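Local coordinates for protein phycocyanobilin lyase subunit alpha (Nostoc sp. PCC 7120, PDB 5N3U) that joins with CpcF to form a phycobiliprotein lyase and is probably required for chromophorylation of the cpcA gene product, at residues A22-L26 / A37-L41; A58-E62 / L73-A78; I94-E98 / A123-L127; R87-L93 / S111-D117; L152-A157 / R184-L189. All blocks are in the same frame, centred on the assembly; numbering follows the deposited sequence.

Contact 1. Residues A22-L26 / A37-L41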
# COMPACT_ATOMS: atom_id res chain seq x y z
N ALA A 22 -14.39 -8.25 16.27
CA ALA A 22 -13.75 -9.35 15.50
C ALA A 22 -13.94 -10.65 16.20
O ALA A 22 -14.27 -11.63 15.60
CB ALA A 22 -12.26 -9.09 15.41
N ILE A 23 -13.72 -10.65 17.51
CA ILE A 23 -13.90 -11.89 18.26
C ILE A 23 -15.28 -12.37 18.16
O ILE A 23 -15.47 -13.55 17.85
CB ILE A 23 -13.49 -11.79 19.72
CG1 ILE A 23 -11.98 -11.58 19.82
CG2 ILE A 23 -13.82 -13.08 20.44
CD1 ILE A 23 -11.51 -10.95 21.09
N ALA A 24 -16.27 -11.47 18.35
CA ALA A 24 -17.69 -11.92 18.16
C ALA A 24 -18.01 -12.48 16.78
O ALA A 24 -18.69 -13.53 16.59
CB ALA A 24 -18.62 -10.76 18.46
N ASN A 25 -17.54 -11.75 15.78
CA ASN A 25 -17.75 -12.16 14.42
C ASN A 25 -17.19 -13.55 14.10
O ASN A 25 -17.63 -14.16 13.14
CB ASN A 25 -17.16 -11.12 13.47
CG ASN A 25 -17.99 -9.82 13.38
OD1 ASN A 25 -19.16 -9.79 13.73
ND2 ASN A 25 -17.39 -8.79 12.89
N LEU A 26 -16.27 -14.08 14.89
CA LEU A 26 -15.88 -15.53 14.68
C LEU A 26 -17.02 -16.53 14.75
O LEU A 26 -16.92 -17.61 14.15
CB LEU A 26 -14.74 -15.95 15.62
CG LEU A 26 -13.41 -15.28 15.24
CD1 LEU A 26 -12.36 -15.54 16.28
CD2 LEU A 26 -12.92 -15.89 13.93
N ALA A 37 -12.69 -11.92 9.90
CA ALA A 37 -12.34 -11.59 11.27
C ALA A 37 -11.12 -12.32 11.78
O ALA A 37 -10.31 -11.76 12.46
CB ALA A 37 -13.54 -11.88 12.18
N ALA A 38 -11.00 -13.59 11.51
CA ALA A 38 -9.78 -14.32 11.78
C ALA A 38 -8.55 -13.74 11.11
O ALA A 38 -7.54 -13.57 11.81
CB ALA A 38 -9.91 -15.76 11.35
N TRP A 39 -8.62 -13.35 9.82
CA TRP A 39 -7.50 -12.61 9.23
C TRP A 39 -7.21 -11.31 9.96
O TRP A 39 -6.08 -10.98 10.27
CB TRP A 39 -7.83 -12.33 7.70
CG TRP A 39 -6.87 -11.42 7.08
CD1 TRP A 39 -5.72 -11.75 6.48
CD2 TRP A 39 -6.99 -10.02 6.98
NE1 TRP A 39 -5.06 -10.65 6.12
CE2 TRP A 39 -5.79 -9.56 6.39
CE3 TRP A 39 -7.94 -9.11 7.39
CZ2 TRP A 39 -5.54 -8.22 6.12
CZ3 TRP A 39 -7.70 -7.74 7.14
CH2 TRP A 39 -6.49 -7.32 6.53
N TRP A 40 -8.27 -10.54 10.30
CA TRP A 40 -8.09 -9.27 10.96
C TRP A 40 -7.38 -9.40 12.30
O TRP A 40 -6.50 -8.58 12.65
CB TRP A 40 -9.42 -8.59 11.12
CG TRP A 40 -9.42 -7.17 11.54
CD1 TRP A 40 -9.53 -6.06 10.76
CD2 TRP A 40 -9.44 -6.71 12.89
NE1 TRP A 40 -9.53 -4.91 11.55
CE2 TRP A 40 -9.46 -5.29 12.86
CE3 TRP A 40 -9.38 -7.35 14.12
CZ2 TRP A 40 -9.47 -4.51 14.03
CZ3 TRP A 40 -9.37 -6.55 15.31
CH2 TRP A 40 -9.43 -5.15 15.23
N LEU A 41 -7.74 -10.40 13.05
CA LEU A 41 -7.13 -10.58 14.39
C LEU A 41 -5.63 -10.84 14.29
O LEU A 41 -4.89 -10.33 15.08
CB LEU A 41 -7.82 -11.72 15.11
CG LEU A 41 -9.25 -11.46 15.60
CD1 LEU A 41 -9.93 -12.72 16.03
CD2 LEU A 41 -9.19 -10.45 16.72

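Contact 2. Residues A58-E62 / L73-A78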
# COMPACT_ATOMS: atom_id res chain seq x y z
N ALA A 58 -11.80 -22.07 16.58
CA ALA A 58 -12.01 -22.07 15.12
C ALA A 58 -11.10 -23.05 14.41
O ALA A 58 -11.41 -23.45 13.28
CB ALA A 58 -11.78 -20.67 14.65
N LEU A 59 -10.05 -23.54 15.08
CA LEU A 59 -9.30 -24.69 14.54
C LEU A 59 -10.13 -25.98 14.38
O LEU A 59 -9.78 -26.85 13.62
CB LEU A 59 -8.05 -24.96 15.30
CG LEU A 59 -6.99 -23.91 15.46
CD1 LEU A 59 -5.85 -24.39 16.30
CD2 LEU A 59 -6.46 -23.52 14.10
N GLU A 60 -11.28 -26.07 15.05
CA GLU A 60 -12.17 -27.20 14.89
C GLU A 60 -13.43 -26.85 14.08
O GLU A 60 -14.34 -27.66 14.02
CB GLU A 60 -12.59 -27.69 16.28
CG GLU A 60 -11.37 -28.29 16.96
CD GLU A 60 -11.51 -28.51 18.47
OE1 GLU A 60 -10.54 -29.07 19.03
OE2 GLU A 60 -12.53 -28.13 19.11
N ASP A 61 -13.45 -25.70 13.38
CA ASP A 61 -14.58 -25.36 12.53
C ASP A 61 -14.98 -26.44 11.58
O ASP A 61 -14.16 -27.05 10.85
CB ASP A 61 -14.29 -24.10 11.70
CG ASP A 61 -15.49 -23.64 10.90
OD1 ASP A 61 -16.56 -23.35 11.55
OD2 ASP A 61 -15.42 -23.61 9.64
N GLU A 62 -16.29 -26.65 11.52
CA GLU A 62 -16.88 -27.48 10.47
C GLU A 62 -17.84 -26.76 9.51
O GLU A 62 -18.19 -27.37 8.53
CB GLU A 62 -17.68 -28.65 11.10
CG GLU A 62 -16.86 -29.46 12.07
CD GLU A 62 -15.96 -30.47 11.37
OE1 GLU A 62 -15.91 -30.54 10.11
OE2 GLU A 62 -15.30 -31.25 12.09
N LEU A 73 -11.81 -21.39 7.28
CA LEU A 73 -11.64 -20.70 8.53
C LEU A 73 -10.51 -21.36 9.34
O LEU A 73 -9.83 -20.66 10.08
CB LEU A 73 -12.97 -20.65 9.37
CG LEU A 73 -12.88 -19.94 10.70
CD1 LEU A 73 -12.55 -18.48 10.46
CD2 LEU A 73 -14.21 -20.02 11.57
N ARG A 74 -10.34 -22.66 9.24
CA ARG A 74 -9.24 -23.29 9.99
C ARG A 74 -7.89 -22.74 9.47
O ARG A 74 -7.02 -22.45 10.24
CB ARG A 74 -9.23 -24.77 9.84
CG ARG A 74 -10.36 -25.45 10.59
CD ARG A 74 -10.15 -26.94 10.56
NE ARG A 74 -11.38 -27.61 10.96
CZ ARG A 74 -11.48 -28.88 11.29
NH1 ARG A 74 -10.40 -29.66 11.30
NH2 ARG A 74 -12.68 -29.38 11.61
N ARG A 75 -7.79 -22.57 8.17
CA ARG A 75 -6.57 -22.01 7.62
C ARG A 75 -6.26 -20.63 8.15
O ARG A 75 -5.19 -20.35 8.59
CB ARG A 75 -6.69 -21.94 6.07
CG ARG A 75 -6.90 -23.26 5.40
CD ARG A 75 -7.30 -23.01 3.92
NE ARG A 75 -7.54 -24.29 3.22
CZ ARG A 75 -7.91 -24.37 1.95
NH1 ARG A 75 -8.08 -23.27 1.26
NH2 ARG A 75 -8.10 -25.55 1.35
N ASN A 76 -7.21 -19.73 8.13
CA ASN A 76 -6.99 -18.39 8.59
C ASN A 76 -6.78 -18.27 10.09
O ASN A 76 -5.97 -17.50 10.53
CB ASN A 76 -8.22 -17.50 8.22
CG ASN A 76 -8.05 -16.86 6.88
OD1 ASN A 76 -7.12 -17.24 6.09
ND2 ASN A 76 -8.89 -15.90 6.60
N ALA A 77 -7.44 -19.13 10.82
CA ALA A 77 -7.23 -19.20 12.30
C ALA A 77 -5.87 -19.70 12.64
O ALA A 77 -5.19 -19.14 13.53
CB ALA A 77 -8.31 -20.07 12.96
N ALA A 78 -5.45 -20.77 11.99
CA ALA A 78 -4.11 -21.25 12.16
C ALA A 78 -3.03 -20.20 11.87
O ALA A 78 -2.11 -20.04 12.63
CB ALA A 78 -3.89 -22.49 11.34
O HOH W 1 -13.23 -23.98 8.16

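Contact 3. Residues I94-E98 / A123-L127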
# COMPACT_ATOMS: atom_id res chain seq x y z
N ILE A 94 -0.73 -28.34 16.66
CA ILE A 94 -0.24 -29.69 16.50
C ILE A 94 -1.26 -30.64 15.90
O ILE A 94 -1.00 -31.43 14.93
CB ILE A 94 0.36 -30.20 17.81
CG1 ILE A 94 1.67 -29.51 18.04
CG2 ILE A 94 0.63 -31.72 17.70
CD1 ILE A 94 2.21 -29.75 19.43
N ASN A 95 -2.47 -30.54 16.39
CA ASN A 95 -3.54 -31.33 15.82
C ASN A 95 -3.79 -31.06 14.35
O ASN A 95 -4.11 -31.93 13.57
CB ASN A 95 -4.87 -30.99 16.52
CG ASN A 95 -5.00 -31.61 17.89
OD1 ASN A 95 -4.27 -32.52 18.25
ND2 ASN A 95 -5.95 -31.11 18.66
N CYS A 96 -3.66 -29.80 13.97
CA CYS A 96 -3.87 -29.38 12.59
C CYS A 96 -2.83 -29.98 11.61
O CYS A 96 -3.06 -30.05 10.40
CB CYS A 96 -3.72 -27.86 12.51
SG CYS A 96 -5.20 -27.01 13.14
N LEU A 97 -1.68 -30.38 12.13
CA LEU A 97 -0.68 -31.12 11.34
C LEU A 97 -1.18 -32.46 10.84
O LEU A 97 -0.56 -33.03 9.92
CB LEU A 97 0.66 -31.25 12.05
CG LEU A 97 1.35 -29.99 12.46
CD1 LEU A 97 2.60 -30.38 13.29
CD2 LEU A 97 1.77 -29.19 11.20
N GLU A 98 -2.29 -32.96 11.31
CA GLU A 98 -2.88 -34.17 10.73
C GLU A 98 -4.18 -33.86 10.03
O GLU A 98 -4.86 -34.80 9.58
CB GLU A 98 -3.15 -35.26 11.82
CG GLU A 98 -1.89 -35.99 12.32
CD GLU A 98 -1.07 -36.75 11.24
OE1 GLU A 98 -1.57 -37.77 10.69
OE2 GLU A 98 0.12 -36.32 10.94
N ALA A 123 5.22 -34.34 15.83
CA ALA A 123 4.22 -34.25 14.81
C ALA A 123 4.82 -33.70 13.49
O ALA A 123 4.45 -34.14 12.39
CB ALA A 123 3.09 -33.41 15.25
N LEU A 124 5.74 -32.75 13.61
CA LEU A 124 6.49 -32.25 12.43
C LEU A 124 7.29 -33.33 11.82
O LEU A 124 7.30 -33.46 10.61
CB LEU A 124 7.36 -31.09 12.79
CG LEU A 124 6.52 -29.86 13.19
CD1 LEU A 124 7.37 -28.84 13.95
CD2 LEU A 124 5.88 -29.22 11.98
N ILE A 125 7.95 -34.12 12.66
CA ILE A 125 8.77 -35.26 12.15
C ILE A 125 7.99 -36.29 11.37
O ILE A 125 8.40 -36.75 10.31
CB ILE A 125 9.56 -35.87 13.29
CG1 ILE A 125 10.73 -34.93 13.63
CG2 ILE A 125 10.15 -37.24 12.93
CD1 ILE A 125 11.47 -35.34 14.91
N LYS A 126 6.79 -36.55 11.80
CA LYS A 126 5.93 -37.48 11.10
C LYS A 126 5.61 -37.01 9.69
O LYS A 126 5.48 -37.82 8.76
CB LYS A 126 4.67 -37.60 11.98
CG LYS A 126 3.52 -38.35 11.37
CD LYS A 126 2.98 -39.40 12.33
CE LYS A 126 2.57 -38.80 13.65
NZ LYS A 126 1.27 -39.42 14.07
N LEU A 127 5.51 -35.71 9.45
CA LEU A 127 5.23 -35.25 8.08
C LEU A 127 6.42 -35.42 7.14
O LEU A 127 6.27 -35.30 5.94
CB LEU A 127 4.74 -33.81 8.12
CG LEU A 127 3.45 -33.51 8.84
CD1 LEU A 127 3.07 -32.08 8.67
CD2 LEU A 127 2.29 -34.34 8.34
O HOH W 2 1.82 -35.06 12.19

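Contact 4. Residues R87-L93 / S111-D117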
# COMPACT_ATOMS: atom_id res chain seq x y z
N ARG A 87 1.61 -19.56 23.23
CA ARG A 87 1.86 -21.00 23.13
C ARG A 87 0.73 -21.88 23.66
O ARG A 87 0.72 -23.09 23.49
CB ARG A 87 3.15 -21.33 23.79
CG ARG A 87 4.34 -20.67 23.15
CD ARG A 87 5.61 -21.15 23.81
NE ARG A 87 6.78 -20.73 23.06
CZ ARG A 87 7.98 -21.31 23.15
NH1 ARG A 87 8.20 -22.38 23.96
NH2 ARG A 87 8.97 -20.79 22.43
N LYS A 88 -0.27 -21.28 24.27
CA LYS A 88 -1.51 -22.02 24.46
C LYS A 88 -2.06 -22.64 23.22
O LYS A 88 -2.81 -23.64 23.28
CB LYS A 88 -2.59 -21.02 24.94
CG LYS A 88 -3.84 -21.69 25.39
CD LYS A 88 -4.83 -20.75 26.10
CE LYS A 88 -6.03 -21.67 26.38
NZ LYS A 88 -7.22 -21.00 26.94
N ALA A 89 -1.76 -22.00 22.07
CA ALA A 89 -2.20 -22.55 20.77
C ALA A 89 -1.53 -23.81 20.28
O ALA A 89 -1.99 -24.41 19.24
CB ALA A 89 -2.04 -21.44 19.73
N VAL A 90 -0.41 -24.19 20.90
CA VAL A 90 0.46 -25.19 20.34
C VAL A 90 -0.23 -26.50 20.16
O VAL A 90 -0.17 -27.07 19.08
CB VAL A 90 1.80 -25.25 21.06
CG1 VAL A 90 2.62 -26.50 20.75
CG2 VAL A 90 2.62 -24.03 20.70
N PRO A 91 -0.97 -27.01 21.18
CA PRO A 91 -1.60 -28.29 20.99
C PRO A 91 -2.64 -28.35 19.84
O PRO A 91 -2.64 -29.33 19.07
CB PRO A 91 -2.22 -28.58 22.37
CG PRO A 91 -1.34 -27.85 23.28
CD PRO A 91 -1.00 -26.59 22.58
N GLY A 92 -3.46 -27.34 19.74
CA GLY A 92 -4.41 -27.25 18.64
C GLY A 92 -3.73 -27.16 17.29
O GLY A 92 -4.17 -27.78 16.32
N LEU A 93 -2.62 -26.41 17.22
CA LEU A 93 -1.85 -26.32 15.98
C LEU A 93 -1.24 -27.64 15.65
O LEU A 93 -1.23 -28.07 14.48
CB LEU A 93 -0.79 -25.20 16.02
CG LEU A 93 -1.36 -23.82 16.05
CD1 LEU A 93 -0.28 -22.84 16.48
CD2 LEU A 93 -2.09 -23.46 14.71
N SER A 111 2.86 -21.45 11.61
CA SER A 111 2.65 -20.85 12.94
C SER A 111 3.48 -21.52 14.03
O SER A 111 3.99 -20.85 14.88
CB SER A 111 1.15 -20.92 13.23
OG SER A 111 0.53 -20.01 12.35
N LEU A 112 3.67 -22.83 13.97
CA LEU A 112 4.55 -23.52 14.91
C LEU A 112 5.97 -23.07 14.74
O LEU A 112 6.70 -22.96 15.72
CB LEU A 112 4.40 -25.01 14.76
CG LEU A 112 3.06 -25.50 15.27
CD1 LEU A 112 2.75 -26.90 14.81
CD2 LEU A 112 2.99 -25.51 16.81
N GLU A 113 6.41 -22.79 13.51
CA GLU A 113 7.74 -22.19 13.33
C GLU A 113 7.84 -20.79 14.06
O GLU A 113 8.89 -20.45 14.56
CB GLU A 113 8.00 -22.01 11.87
CG GLU A 113 9.40 -21.49 11.48
CD GLU A 113 9.62 -19.98 11.62
OE1 GLU A 113 8.65 -19.14 11.61
OE2 GLU A 113 10.84 -19.63 11.79
N MET A 114 6.79 -19.99 14.03
CA MET A 114 6.78 -18.68 14.63
C MET A 114 6.74 -18.79 16.13
O MET A 114 7.42 -18.04 16.83
CB MET A 114 5.61 -17.87 14.11
CG MET A 114 5.71 -17.53 12.65
SD MET A 114 4.19 -16.62 12.14
CE MET A 114 4.58 -15.11 12.84
N LEU A 115 6.04 -19.79 16.64
CA LEU A 115 5.92 -19.93 18.13
C LEU A 115 7.13 -20.57 18.77
O LEU A 115 7.32 -20.39 19.96
CB LEU A 115 4.69 -20.69 18.46
CG LEU A 115 3.40 -19.99 18.10
CD1 LEU A 115 2.15 -20.81 18.16
CD2 LEU A 115 3.22 -18.77 18.95
N LYS A 116 7.95 -21.31 18.01
CA LYS A 116 9.23 -21.85 18.48
C LYS A 116 9.09 -22.89 19.58
O LYS A 116 10.01 -23.10 20.30
CB LYS A 116 10.24 -20.81 19.04
CG LYS A 116 10.46 -19.54 18.36
CD LYS A 116 11.14 -19.64 17.07
CE LYS A 116 11.19 -18.23 16.44
NZ LYS A 116 10.86 -18.38 14.97
N ASP A 117 7.96 -23.55 19.70
CA ASP A 117 7.72 -24.52 20.79
C ASP A 117 8.13 -25.95 20.38
O ASP A 117 7.60 -26.56 19.44
CB ASP A 117 6.24 -24.51 21.12
CG ASP A 117 5.91 -25.19 22.42
OD1 ASP A 117 6.56 -26.18 22.74
OD2 ASP A 117 4.93 -24.76 23.07

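Contact 5. Residues L152-A157 / R184-L189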
# COMPACT_ATOMS: atom_id res chain seq x y z
N LEU A 152 10.26 -28.09 7.56
CA LEU A 152 11.72 -28.06 7.77
C LEU A 152 12.09 -26.76 8.53
O LEU A 152 12.86 -26.80 9.45
CB LEU A 152 12.42 -28.04 6.42
CG LEU A 152 12.36 -29.41 5.69
CD1 LEU A 152 12.65 -29.25 4.23
CD2 LEU A 152 13.16 -30.50 6.39
N GLU A 153 11.58 -25.65 8.10
CA GLU A 153 11.85 -24.39 8.79
C GLU A 153 11.42 -24.53 10.24
O GLU A 153 12.16 -24.13 11.16
CB GLU A 153 11.06 -23.27 8.17
CG GLU A 153 11.68 -22.82 6.88
CD GLU A 153 11.00 -21.60 6.30
OE1 GLU A 153 9.88 -21.23 6.75
OE2 GLU A 153 11.59 -21.03 5.36
N ALA A 154 10.22 -25.09 10.47
CA ALA A 154 9.78 -25.24 11.86
C ALA A 154 10.69 -26.10 12.74
O ALA A 154 10.99 -25.79 13.91
CB ALA A 154 8.37 -25.78 11.88
N LEU A 155 11.22 -27.18 12.17
CA LEU A 155 12.08 -28.09 12.91
C LEU A 155 13.42 -27.41 13.25
O LEU A 155 13.92 -27.58 14.36
CB LEU A 155 12.39 -29.37 12.11
CG LEU A 155 11.19 -30.31 12.07
CD1 LEU A 155 11.42 -31.34 11.01
CD2 LEU A 155 10.92 -30.95 13.39
N GLY A 156 13.89 -26.58 12.34
CA GLY A 156 15.04 -25.73 12.68
C GLY A 156 14.83 -24.77 13.79
O GLY A 156 15.66 -24.66 14.76
N ALA A 157 13.69 -24.10 13.70
CA ALA A 157 13.33 -23.03 14.66
C ALA A 157 13.09 -23.54 16.03
O ALA A 157 13.39 -22.84 16.97
CB ALA A 157 12.13 -22.21 14.20
N ARG A 184 18.50 -23.79 5.73
CA ARG A 184 18.22 -23.10 6.97
C ARG A 184 18.13 -23.90 8.18
O ARG A 184 18.73 -23.58 9.23
CB ARG A 184 16.93 -22.25 6.80
CG ARG A 184 16.50 -21.53 8.04
CD ARG A 184 15.05 -21.24 7.77
NE ARG A 184 14.33 -20.22 8.53
CZ ARG A 184 13.79 -20.35 9.71
NH1 ARG A 184 13.98 -21.45 10.51
NH2 ARG A 184 13.09 -19.30 10.14
N ALA A 185 17.37 -24.97 8.10
CA ALA A 185 17.27 -25.84 9.23
C ALA A 185 18.60 -26.51 9.59
O ALA A 185 18.98 -26.59 10.77
CB ALA A 185 16.26 -26.90 8.99
N MET A 186 19.34 -26.91 8.57
CA MET A 186 20.62 -27.54 8.87
C MET A 186 21.57 -26.59 9.61
O MET A 186 22.27 -26.99 10.56
CB MET A 186 21.20 -28.07 7.58
CG MET A 186 20.57 -29.40 7.07
SD MET A 186 20.61 -30.75 8.21
CE MET A 186 22.43 -31.15 8.27
N TYR A 187 21.64 -25.36 9.15
CA TYR A 187 22.41 -24.36 9.87
C TYR A 187 21.96 -24.15 11.31
O TYR A 187 22.75 -24.15 12.28
CB TYR A 187 22.44 -23.07 9.13
CG TYR A 187 23.40 -22.10 9.84
CD1 TYR A 187 22.96 -21.28 10.89
CD2 TYR A 187 24.73 -22.06 9.49
CE1 TYR A 187 23.85 -20.41 11.54
CE2 TYR A 187 25.63 -21.20 10.13
CZ TYR A 187 25.19 -20.40 11.16
OH TYR A 187 26.04 -19.55 11.82
N GLN A 188 20.65 -24.01 11.52
CA GLN A 188 20.19 -23.81 12.85
C GLN A 188 20.49 -24.91 13.74
O GLN A 188 20.82 -24.69 14.89
CB GLN A 188 18.66 -23.54 12.91
CG GLN A 188 18.29 -22.24 12.34
CD GLN A 188 16.75 -22.04 12.36
OE1 GLN A 188 15.99 -22.75 11.69
NE2 GLN A 188 16.32 -21.09 13.06
N LEU A 189 20.41 -26.13 13.26
CA LEU A 189 20.61 -27.27 14.10
C LEU A 189 22.06 -27.73 14.26
O LEU A 189 22.34 -28.42 15.22
CB LEU A 189 19.82 -28.46 13.60
CG LEU A 189 18.29 -28.15 13.56
CD1 LEU A 189 17.50 -29.24 12.84
CD2 LEU A 189 17.74 -28.04 14.97

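Contact 1. Residues A22-L26 / A37-L41
Leu41 reaches from residues 37-41 to residues 22-26 and carries much of this buried, apolar contact. Its CB, 5.2 Å from Ala22 CB, starts the chain toward that segment. CG lies anti to the carbonyl carbon and beside the backbone N (chi1 -72°), which brings it to 3.8 Å from Ala22 CB. There the branches part: CD2 packs on the same Ala22 methyl at 3.6 Å and lies more loosely against Ile23 CG1, while CD1 meets Leu26 CD1 at 3.7 Å, the two leucines approaching tip to tip. The other branch of Leu26, CD2, rests beside Ala38, 3.9 Å from its backbone N and close to its CB. Such packing of small residues and leucines between short successive helices, here 19-25 and 31-43, fits the alpha-solenoid build of HEAT-like repeats, to which residues 37-41 belong by sequence. The Ala37 methyl meets backbone: its CB sits 3.5 Å from Ala22 O and also touches Asn25 CB. Ala22 O also receives a weak backbone bond from Leu26 N. Trp40 meets Ala22 through the six-membered part of its indole, CE3 standing 3.6 Å from Ala22 CB at an oblique approach. The same ring stacks on Tyr44 and touches Leu17. Helix 49-58 adds a further layer, with Ala54 against Ile23 and Leu26, and Leu55 against Ala38.

Contact 2. Residues A58-E62 / L73-A78
Arg74 grips Asp61 O side-on with two nitrogens: NE donates over 2.8 Å and NH2 over 2.9 Å, both bonds moderately bent. The oxygen lies near the guanidinium plane; seen from the carbonyl, NE is only slightly tilted out of plane, whereas NH2 stands above it. NH2 also makes a salt bridge to Glu62 OE2 at 3.3 Å, the carboxylate turned 74° from the guanidinium. Glu60 CA and Leu59 O lie over one guanidinium face. Ala58 O takes the turn bond from Asp61 N at 3.0 Å, closing a type I beta turn. Asp61 OD2 is held by Asp64 N and by a water at 2.7 Å, which weakly accepts from Arg74 N. An alanine in place of Arg74 is likely to leave Asp61 O without both its side-chain donors and Glu62 without its charge mate. On the apolar side of the contact Ala58 CB packs on Ala77 CB at 3.9 Å, and Leu59 CD2 on Ala78 CB. The contact thus ties the loop after helix 49-58 to helix 72-83, in keeping with the alpha-solenoid build of HEAT-like repeats; helix 72-83 is flanked by helix 31-43 at Leu73 and by helix 102-115 at Arg74 and Ala78.

Contact 3. Residues I94-E98 / A123-L127
The carboxylate of Glu98 is the flat group of this contact, and it meets residues 123-127 through one oxygen: OE2 comes 3.9 Å from Leu127 CD2 and 4.0 Å from Lys126 CG. A water donates to Ala123 O at 2.8 Å and also to Glu98 OE2, at a short 2.5 Å, bridging side chain and opposite backbone. A bend at chi2 (-60°) turns the Glu98 chain back toward the other segment. Lys126 NZ stays 4.6 Å from OE2, beyond a salt bridge, so the charges can help only at a distance. Away from these exposed side chains, Leu97 enters the apolar layer. Its CD1 lies 3.6 Å from Ala123 CB and near Leu124 CD2, while CD2 faces Leu127 CD1, the two leucine side chains crossing at about a right angle. Ile94 CG2 also touches the Ala123 methyl. Leu127 CD2 also presses on the backbone, 3.5 Å from Leu97 O, a buried carbonyl oxygen with no polar partner in the model. A serine in place of Leu127 would probably open a gap beside Leu97 O and Leu97 CD2. Helices 90-96 and 121-126, both in a stretch of HEAT-repeat sequence, meet here; helix 102-115 covers Leu97 through Ala108 and Leu112, and helix 148-157 backs Leu124 and Leu127. Chemically, leucine and alanine packing joins residues 94-98 to 123-127, while one ordered water, not a direct ion pair, makes the polar link at their exposed margin.

Contact 4. Residues R87-L93 / S111-D117
Arg87 lays its extended side chain over Asp117 on the way to the end of helix 102-115. Its CD passes 3.7 Å from Asp117 OD2, and one guanidinium face then covers Asp117 CA, with the guanidinium and carboxylate planes 27° apart. OD2 sits well out of the guanidinium plane, 4.1 Å from NH1, so no N-H points at it and the attraction is one of charge; the other carboxylate oxygen, OD1, accepts from Thr119 N. Farther out, Arg87 NH2 comes 3.0 Å from Leu115 O, at an oblique approach. Val90 slants past the same aspartate, its CG2 3.4 Å from OD2 and also near Leu115 CD1. One turn on, Leu93 crosses Leu115 at about a right angle, CD1 to CD1 at 3.6 Å. Leu93 CB meets Leu112 CD2 at 3.9 Å, and Val90 CG1 touches that same methyl, so Leu112 bears on both. Lys116, with positive phi (66°), is the first residue beyond the helix, and its NZ bends back to donate to Glu113 O. Val90 and Leu93 pair helix 90-96 with Leu112 and Leu115 of helix 102-115 inside a run of HEAT-repeat sequence, and helix 72-83 closes in through Ala78 on Leu93. A positive guanidinium beside the last carbonyls of a helix would probably be favoured by the helix dipole, while Asp117, touched by both arginine and valine, has one oxygen against methyl groups and the other held by the backbone.

Contact 5. Residues L152-A157 / R184-L189
Close backbone packing comes first: Gly156 CA lies 4.1 Å from Ala185 CA, the nearest pair of alpha carbons across residues 152-157 and 184-189. The two short segments run nearly parallel, 10° apart, with their axes approaching to 8.0 Å, and the lack of a side chain at Gly156 permits this nearness. Ala185 CB points at this backbone, 3.4 Å from Leu152 O and close to Gly156 CA. Leu189 packs on backbone too, its CD2 3.9 Å from Leu155 O and about as far from Gly156 O. Among polar side chains, Gln188 lays its amide along the Gly156 backbone, OE1 at 3.1 Å from Gly156 C; Ala157 N lies nearby, but the angle is too poor for a bond, and that N-H is already used by Glu153 O. Arg184, its CG anti to the backbone N (chi1 178°), extends across Glu153 at about a right angle. Its CD touches Glu153 CG at 3.8 Å, and the aliphatic part of Glu153 covers one guanidinium face. As for charges, Glu153 OE2 is 4.3 Å from Arg184 NE and well out of the guanidinium plane, so only a general attraction is likely. The firm partners of Arg184 are Glu113, on NH2, and Asp217, on NE. Through them this nearly parallel pair, in HEAT-repeat sequence, reaches helix 102-115 on one hand and helix 208-221 on the other, while helix 121-126 packs on Ala154 and Leu155 and helix 164-167 touches Leu152 and Leu189.

In the fold
The contacts are spread along a helical solenoid; contacts 1 and 5, centres 32 Å apart, lie on opposite sides of the chain's centre. Contacts 1 and 2, 11 Å between centres, join where Ala38 packs on Leu73 and Asn76. Ser111 OG, 2.7 Å from Ala78 O, probably hydrogen-bonds contact 4 to contact 2. Contacts 3 and 4 share helix 90-96 and interleave along the chain, Leu97 meeting Leu112. Contact 5 meets contact 3 through Leu155 on Leu124, and contact 4 through the 2.8 Å salt bridge from Arg184 NH2 to Glu113 OE2. Near contacts 1 and 2, Trp39 and Arg75 reach Thr104 and Asp96 of the beta subunit.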